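Local coordinates for thiamine monophosphate kinase (Aquifex aeolicus, PDB 1VQV), which catalyses the ATP-dependent phosphorylation of thiamine monophosphate to thiamine diphosphate, the active form of vitamin B1, and works as a homodimer, at residues Leu164-Met169 against Lys241-Lys246; Ala204-Ser209 against Val213-His218; Glu109-Glu114 against Ala190-Val195. All coordinates share one frame; numbering follows the deposited sequence.

The three contacts lie apart in the subunit, with no atoms shared. Contacts 1 and 2 are buried, although the centre of contact 1 lies about 20 Å from the chain centre and that of contact 2 about 10 Å. Contact 3 is partly buried. Contact 1 joins two helices through a tyrosine hydroxyl and a carboxylate. Contact 2 joins an edge strand to the helix that follows it; segment 204-209 holds magnesium and ATP ligands. There a carboxylate takes backbone N-H groups. Contact 3 joins a helix end of the N-terminal domain to a loop before helix 195-201, through a tyrosine hydroxyl and apolar groups. Along the chain contacts 1 and 3 alternate, while contact 2 is nested inside the loop closed by contact 1.

Contact 1: Leu164-Met169 against Lys241-Lys246; sequences LELLLM and KMYCEK
Tyr243 reaches from helix 238-246 to Glu165 and Leu166 on helix 159-168. Its CG stands anti to the backbone N (chi1 171°), and this sends the ring away from its own helix and across the gap. The hydroxyl OH of Tyr243 donates a hydrogen bond to Glu165 OE1 at 2.7 Å. The oxygen is met on its anti side, with the donor somewhat out of the carboxylate plane. The carboxylate and ring planes are 61° apart, and the two side chains cross at about a right angle. Glu165 is extended beyond CG. Leu166 runs past the tyrosine in the opposite direction. Leu166 CD2 lies near the edge of the Tyr243 ring, but its exact spacing is doubtful in this model. Tyr254 of helix 251-256 also bonds Glu165 OE1, and Arg161 makes a salt bridge to OE2. Leu181 and a stacked Tyr247 pack on Tyr243. The contact thus joins two helices far from the annotated sites. Both carboxylate oxygens of Glu165 have partners, and the arginine is likely to favour its charged form. The two tyrosines on OE1 and the arginine on OE2 would probably limit rotation of the carboxylate.

Contact 2: Ala204-Ser209 against Val213-His218; sequences ASMDIS and VADANH
Asp215 has CG anti to its carbonyl carbon (chi1 -62°), which turns the carboxylate from helix 212-222 toward the end of strand 204-208. Met206, a selenomethionine in this crystal, holds CG between its backbone N and carbonyl carbon (chi1 87°). Its chain then bends at chi3, and SE and CE come to lie against the backbone of the same aspartate. The bond across the contact runs from Ser209 N to Asp215 OD2, 2.9 Å long with an N-H...O angle of 145°. The donor lies nearly in line with the C-O bond. Asp210 N, in the turn between the segments, also bonds OD2, and this oxygen therefore takes two successive backbone N-H groups. Met206 SE is 3.6 Å from Asp215 CB, the apolar part of the interface. Ile208 CG2 lies 4.0 Å from Asp215 OD2. The strand and helix axes run close to antiparallel, and Leu219 of the same helix also touches Met206. On the far side of the strand, Asp207 points away from the helix. An alanine at Asp215 would remove the acceptor, is likely to leave the N-H groups of Ser209 and Asp210 without this partner, and could free the turn to shift. Asp207 and Asp210 bind magnesium, and Ser209 binds ATP. The buried carboxylate is placed as a second-shell group and probably steadies the backbone that presents these ligands, and the two N-H groups probably ease its negative charge.

Contact 3: Glu109-Glu114 against Ala190-Val195; sequences EFYKCE and ARIDYV
Tyr111 OH is held by two partners. Ala190 N donates to Tyr111 OH across the contact at 3.0 Å, nearly straight at 169°, and Ser66 OG on helix 57-73 also hydrogen-bonds it. Tyr111 is the last residue of helix 94-111. Its CG lies anti to the carbonyl carbon (chi1 -57°), and the ring extends past Ile192 to reach Ala190. The CB of Ala190 sits 3.9 Å from Tyr111 CE1. Ile192 supplies the rest of the apolar surface. Ile192 CG2 lies at the edge of the tyrosine ring, near the ring plane, 3.9 Å from Tyr111 CD1. The other branch is extended, with CG1 anti to the backbone N (chi1 -173°), and carries Ile192 CD1 to 3.6 Å from Tyr111 O. Phe110 adds a looser touch, CE2 to Ile192 CG2 at 4.2 Å. Behind the contact, Arg191 turns away from the helix. Arg191 NH1 makes a salt bridge to Asp193 OD1 at 2.8 Å, on the syn lone pair and close to the guanidinium plane. Asp278 pairs with NH2. Val69 of helix 57-73 packs on both Tyr111 and Ala190. The contact joins the helix end of the N-terminal domain to the loop before helix 195-201. The tyrosine hydroxyl gives a backbone N-H of that loop an acceptor, and its second bond to Ser66 ties the site to helix 57-73.

Contact 1: Leu164-Met169 against Lys241-Lys246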
# COMPACT_ATOMS: atom_id res chain seq x y z
N LEU B 164 23.12 10.11 -6.61
CA LEU B 164 23.12 9.39 -5.35
C LEU B 164 24.53 9.37 -4.77
O LEU B 164 24.74 9.46 -3.56
CB LEU B 164 22.61 7.96 -5.55
CG LEU B 164 22.73 7.03 -4.34
CD1 LEU B 164 22.07 7.66 -3.12
CD2 LEU B 164 22.11 5.67 -4.67
N GLU B 165 25.51 9.23 -5.66
CA GLU B 165 26.90 9.20 -5.26
C GLU B 165 27.33 10.58 -4.77
O GLU B 165 28.09 10.68 -3.81
CB GLU B 165 27.79 8.75 -6.43
CG GLU B 165 27.76 7.24 -6.69
CD GLU B 165 28.30 6.89 -8.06
OE1 GLU B 165 29.25 7.55 -8.51
OE2 GLU B 165 27.79 5.96 -8.69
N LEU B 166 26.84 11.63 -5.42
CA LEU B 166 27.15 13.00 -5.02
C LEU B 166 26.52 13.25 -3.64
O LEU B 166 27.09 13.92 -2.77
CB LEU B 166 26.61 14.02 -6.04
CG LEU B 166 27.25 14.10 -7.44
CD1 LEU B 166 26.63 15.24 -8.24
CD2 LEU B 166 28.73 14.34 -7.31
N LEU B 167 25.32 12.72 -3.43
CA LEU B 167 24.68 12.88 -2.14
C LEU B 167 25.53 12.16 -1.10
O LEU B 167 25.86 12.72 -0.06
CB LEU B 167 23.27 12.29 -2.16
CG LEU B 167 22.28 13.16 -2.92
CD1 LEU B 167 20.94 12.45 -3.02
CD2 LEU B 167 22.14 14.51 -2.19
N LEU B 168 25.89 10.91 -1.39
CA LEU B 168 26.70 10.16 -0.44
C LEU B 168 28.00 10.88 -0.09
O LEU B 168 28.62 10.59 0.92
CB LEU B 168 27.01 8.75 -0.97
CG LEU B 168 25.85 7.77 -1.24
CD1 LEU B 168 26.43 6.41 -1.63
CD2 LEU B 168 24.96 7.60 0.01
N MSE B 169 28.43 11.82 -0.91
CA MSE B 169 29.67 12.51 -0.58
C MSE B 169 29.41 13.51 0.53
O MSE B 169 30.34 14.00 1.18
CB MSE B 169 30.25 13.24 -1.80
CG MSE B 169 30.34 12.37 -3.04
SE MSE B 169 31.31 13.22 -4.47
CE MSE B 169 30.28 14.87 -4.61
N LYS B 241 28.40 13.54 -18.12
CA LYS B 241 29.70 13.55 -18.78
C LYS B 241 30.70 14.26 -17.88
O LYS B 241 31.78 13.72 -17.58
CB LYS B 241 29.60 14.27 -20.13
CG LYS B 241 28.95 13.43 -21.17
CD LYS B 241 28.77 14.22 -22.44
CE LYS B 241 28.21 13.34 -23.54
NZ LYS B 241 28.07 14.18 -24.74
N MSE B 242 30.33 15.46 -17.46
CA MSE B 242 31.15 16.29 -16.58
C MSE B 242 31.44 15.56 -15.27
O MSE B 242 32.59 15.46 -14.83
CB MSE B 242 30.44 17.61 -16.33
CG MSE B 242 30.04 18.32 -17.61
SE MSE B 242 29.18 20.06 -17.35
CE MSE B 242 27.29 19.60 -17.64
N TYR B 243 30.39 15.03 -14.65
CA TYR B 243 30.54 14.29 -13.41
C TYR B 243 31.61 13.22 -13.59
O TYR B 243 32.48 13.03 -12.75
CB TYR B 243 29.23 13.60 -13.04
CG TYR B 243 29.40 12.66 -11.88
CD1 TYR B 243 29.37 13.13 -10.56
CD2 TYR B 243 29.67 11.31 -12.10
CE1 TYR B 243 29.60 12.28 -9.49
CE2 TYR B 243 29.90 10.45 -11.02
CZ TYR B 243 29.86 10.94 -9.73
OH TYR B 243 30.09 10.11 -8.67
N CYS B 244 31.50 12.50 -14.70
CA CYS B 244 32.45 11.43 -15.03
C CYS B 244 33.87 11.95 -15.15
O CYS B 244 34.78 11.46 -14.48
CB CYS B 244 32.03 10.75 -16.33
SG CYS B 244 30.71 9.56 -16.08
N GLU B 245 34.08 12.93 -16.02
CA GLU B 245 35.40 13.49 -16.21
C GLU B 245 35.94 13.93 -14.85
O GLU B 245 37.03 13.53 -14.45
CB GLU B 245 35.34 14.69 -17.18
CG GLU B 245 36.71 15.30 -17.54
CD GLU B 245 37.76 14.25 -17.93
OE1 GLU B 245 38.17 13.45 -17.04
OE2 GLU B 245 38.19 14.20 -19.12
N LYS B 246 35.15 14.72 -14.12
CA LYS B 246 35.60 15.20 -12.83
C LYS B 246 35.94 14.14 -11.82
O LYS B 246 36.90 14.31 -11.07
CB LYS B 246 34.57 16.14 -12.21
CG LYS B 246 34.96 16.62 -10.81
CD LYS B 246 34.08 17.78 -10.41
CE LYS B 246 34.37 18.30 -9.04
NZ LYS B 246 33.62 19.59 -8.92

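Contact 2: Ala204-Ser209 against Val213-His218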
# COMPACT_ATOMS: atom_id res chain seq x y z
N ALA B 204 6.31 -3.16 -26.74
CA ALA B 204 6.93 -3.55 -25.48
C ALA B 204 7.29 -2.23 -24.76
O ALA B 204 7.74 -1.29 -25.40
CB ALA B 204 8.19 -4.39 -25.74
N SER B 205 7.04 -2.15 -23.45
CA SER B 205 7.37 -0.95 -22.67
C SER B 205 7.63 -1.28 -21.20
O SER B 205 7.19 -2.30 -20.70
CB SER B 205 6.25 0.10 -22.75
OG SER B 205 6.66 1.33 -22.16
N MSE B 206 8.35 -0.39 -20.52
CA MSE B 206 8.67 -0.58 -19.10
C MSE B 206 9.59 0.52 -18.58
O MSE B 206 10.40 1.08 -19.32
CB MSE B 206 9.37 -1.91 -18.89
CG MSE B 206 10.87 -1.83 -19.07
SE MSE B 206 11.73 -3.56 -18.77
CE MSE B 206 11.69 -4.20 -20.60
N ASP B 207 9.49 0.79 -17.29
CA ASP B 207 10.32 1.80 -16.66
C ASP B 207 11.69 1.21 -16.30
O ASP B 207 11.78 0.10 -15.78
CB ASP B 207 9.62 2.34 -15.42
CG ASP B 207 10.47 3.34 -14.66
OD1 ASP B 207 11.46 2.90 -14.02
OD2 ASP B 207 10.14 4.54 -14.70
N ILE B 208 12.75 1.94 -16.63
CA ILE B 208 14.09 1.49 -16.31
C ILE B 208 14.26 1.77 -14.82
O ILE B 208 14.41 2.92 -14.39
CB ILE B 208 15.13 2.25 -17.13
CG1 ILE B 208 14.85 2.02 -18.63
CG2 ILE B 208 16.54 1.78 -16.75
CD1 ILE B 208 15.74 2.82 -19.56
N SER B 209 14.21 0.71 -14.03
CA SER B 209 14.30 0.82 -12.58
C SER B 209 15.50 0.08 -12.00
O SER B 209 15.98 0.43 -10.92
CB SER B 209 13.00 0.31 -11.96
OG SER B 209 12.65 -0.95 -12.50
N VAL B 213 20.79 -2.59 -18.94
CA VAL B 213 21.11 -4.00 -19.12
C VAL B 213 20.16 -4.94 -18.39
O VAL B 213 19.57 -5.84 -19.00
CB VAL B 213 22.54 -4.31 -18.64
CG1 VAL B 213 23.55 -3.52 -19.47
CG2 VAL B 213 22.69 -3.93 -17.18
N ALA B 214 19.99 -4.74 -17.09
CA ALA B 214 19.10 -5.58 -16.29
C ALA B 214 17.69 -5.66 -16.89
O ALA B 214 17.22 -6.75 -17.20
CB ALA B 214 19.03 -5.05 -14.84
N ASP B 215 17.04 -4.51 -17.08
CA ASP B 215 15.68 -4.51 -17.62
C ASP B 215 15.53 -4.90 -19.09
O ASP B 215 14.45 -5.32 -19.50
CB ASP B 215 15.02 -3.15 -17.36
CG ASP B 215 14.89 -2.84 -15.89
OD1 ASP B 215 14.63 -3.79 -15.13
OD2 ASP B 215 15.04 -1.67 -15.49
N ALA B 216 16.59 -4.77 -19.88
CA ALA B 216 16.54 -5.16 -21.29
C ALA B 216 16.47 -6.68 -21.33
O ALA B 216 15.94 -7.27 -22.28
CB ALA B 216 17.77 -4.68 -22.04
N ASN B 217 17.02 -7.32 -20.30
CA ASN B 217 16.99 -8.78 -20.20
C ASN B 217 15.56 -9.21 -19.90
O ASN B 217 15.01 -10.09 -20.57
CB ASN B 217 17.89 -9.26 -19.06
CG ASN B 217 19.32 -9.47 -19.49
OD1 ASN B 217 19.97 -8.55 -19.99
ND2 ASN B 217 19.82 -10.69 -19.31
N HIS B 218 14.97 -8.60 -18.88
CA HIS B 218 13.59 -8.91 -18.50
C HIS B 218 12.75 -8.73 -19.75
O HIS B 218 11.80 -9.48 -20.01
CB HIS B 218 13.11 -7.95 -17.40
CG HIS B 218 13.74 -8.22 -16.07
ND1 HIS B 218 15.08 -8.00 -15.84
CD2 HIS B 218 13.24 -8.73 -14.93
CE1 HIS B 218 15.37 -8.36 -14.60
NE2 HIS B 218 14.27 -8.81 -14.03

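Contact 3: Glu109-Glu114 against Ala190-Val195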
# COMPACT_ATOMS: atom_id res chain seq x y z
N GLU B 109 -0.91 17.49 -8.16
CA GLU B 109 -1.38 18.59 -8.99
C GLU B 109 -0.80 18.45 -10.38
O GLU B 109 -1.48 18.65 -11.38
CB GLU B 109 -0.96 19.94 -8.42
CG GLU B 109 -1.50 20.19 -7.04
CD GLU B 109 -1.08 21.53 -6.46
OE1 GLU B 109 0.09 21.95 -6.66
OE2 GLU B 109 -1.93 22.17 -5.78
N PHE B 110 0.47 18.09 -10.42
CA PHE B 110 1.17 17.93 -11.68
C PHE B 110 0.65 16.78 -12.52
O PHE B 110 0.21 16.98 -13.64
CB PHE B 110 2.67 17.73 -11.43
CG PHE B 110 3.49 17.78 -12.68
CD1 PHE B 110 3.73 19.00 -13.31
CD2 PHE B 110 3.97 16.62 -13.26
CE1 PHE B 110 4.43 19.06 -14.49
CE2 PHE B 110 4.67 16.67 -14.45
CZ PHE B 110 4.90 17.89 -15.07
N TYR B 111 0.73 15.56 -11.97
CA TYR B 111 0.29 14.36 -12.67
C TYR B 111 -1.21 14.21 -12.81
O TYR B 111 -1.69 13.38 -13.58
CB TYR B 111 0.87 13.14 -11.99
CG TYR B 111 2.37 13.17 -11.90
CD1 TYR B 111 3.16 13.30 -13.04
CD2 TYR B 111 3.02 13.06 -10.66
CE1 TYR B 111 4.53 13.31 -12.96
CE2 TYR B 111 4.40 13.07 -10.57
CZ TYR B 111 5.15 13.20 -11.72
OH TYR B 111 6.53 13.19 -11.64
N LYS B 112 -1.95 15.00 -12.05
CA LYS B 112 -3.41 14.98 -12.09
C LYS B 112 -4.01 13.71 -11.50
O LYS B 112 -4.89 13.08 -12.09
CB LYS B 112 -3.89 15.15 -13.54
CG LYS B 112 -3.43 16.44 -14.16
CD LYS B 112 -3.69 16.43 -15.64
CE LYS B 112 -3.18 17.72 -16.28
NZ LYS B 112 -3.36 17.71 -17.76
N CYS B 113 -3.52 13.34 -10.32
CA CYS B 113 -4.00 12.18 -9.60
C CYS B 113 -4.28 12.71 -8.21
O CYS B 113 -4.09 13.90 -7.95
CB CYS B 113 -2.93 11.08 -9.56
SG CYS B 113 -1.45 11.53 -8.62
N GLU B 114 -4.69 11.85 -7.29
CA GLU B 114 -5.00 12.37 -5.98
C GLU B 114 -4.89 11.37 -4.87
O GLU B 114 -5.06 10.16 -5.07
CB GLU B 114 -6.41 12.92 -5.97
CG GLU B 114 -7.41 11.88 -6.40
CD GLU B 114 -8.82 12.28 -6.09
OE1 GLU B 114 -9.76 11.57 -6.53
OE2 GLU B 114 -8.99 13.32 -5.40
N ALA B 190 8.23 11.86 -13.71
CA ALA B 190 7.78 10.73 -14.50
C ALA B 190 7.47 11.25 -15.89
O ALA B 190 7.01 12.38 -16.05
CB ALA B 190 6.55 10.11 -13.88
N ARG B 191 7.73 10.42 -16.89
CA ARG B 191 7.50 10.79 -18.28
C ARG B 191 6.04 10.69 -18.63
O ARG B 191 5.66 10.07 -19.61
CB ARG B 191 8.32 9.87 -19.18
CG ARG B 191 9.78 9.94 -18.85
CD ARG B 191 10.19 11.37 -18.65
NE ARG B 191 11.26 11.73 -19.57
CZ ARG B 191 11.10 12.52 -20.63
NH1 ARG B 191 9.92 13.06 -20.90
NH2 ARG B 191 12.14 12.76 -21.41
N ILE B 192 5.22 11.34 -17.82
CA ILE B 192 3.79 11.29 -18.04
C ILE B 192 3.45 11.88 -19.39
O ILE B 192 2.32 11.76 -19.86
CB ILE B 192 3.02 12.03 -16.92
CG1 ILE B 192 1.52 11.78 -17.12
CG2 ILE B 192 3.40 13.51 -16.91
CD1 ILE B 192 0.65 12.25 -16.01
N ASP B 193 4.46 12.49 -20.01
CA ASP B 193 4.35 13.10 -21.34
C ASP B 193 4.53 12.07 -22.48
O ASP B 193 4.48 12.43 -23.65
CB ASP B 193 5.38 14.23 -21.47
CG ASP B 193 6.82 13.75 -21.38
OD1 ASP B 193 7.13 12.83 -20.61
OD2 ASP B 193 7.68 14.32 -22.08
N TYR B 194 4.71 10.81 -22.12
CA TYR B 194 4.89 9.72 -23.08
C TYR B 194 3.67 8.80 -23.08
O TYR B 194 3.66 7.78 -23.78
CB TYR B 194 6.09 8.86 -22.70
CG TYR B 194 7.40 9.30 -23.27
CD1 TYR B 194 8.02 10.46 -22.84
CD2 TYR B 194 8.04 8.53 -24.24
CE1 TYR B 194 9.23 10.86 -23.36
CE2 TYR B 194 9.25 8.91 -24.77
CZ TYR B 194 9.85 10.07 -24.33
OH TYR B 194 11.06 10.44 -24.87
N VAL B 195 2.67 9.13 -22.28
CA VAL B 195 1.52 8.26 -22.20
C VAL B 195 0.88 8.03 -23.55
O VAL B 195 0.78 6.88 -23.99
CB VAL B 195 0.48 8.76 -21.15
CG1 VAL B 195 -0.92 8.28 -21.49
CG2 VAL B 195 0.87 8.21 -19.77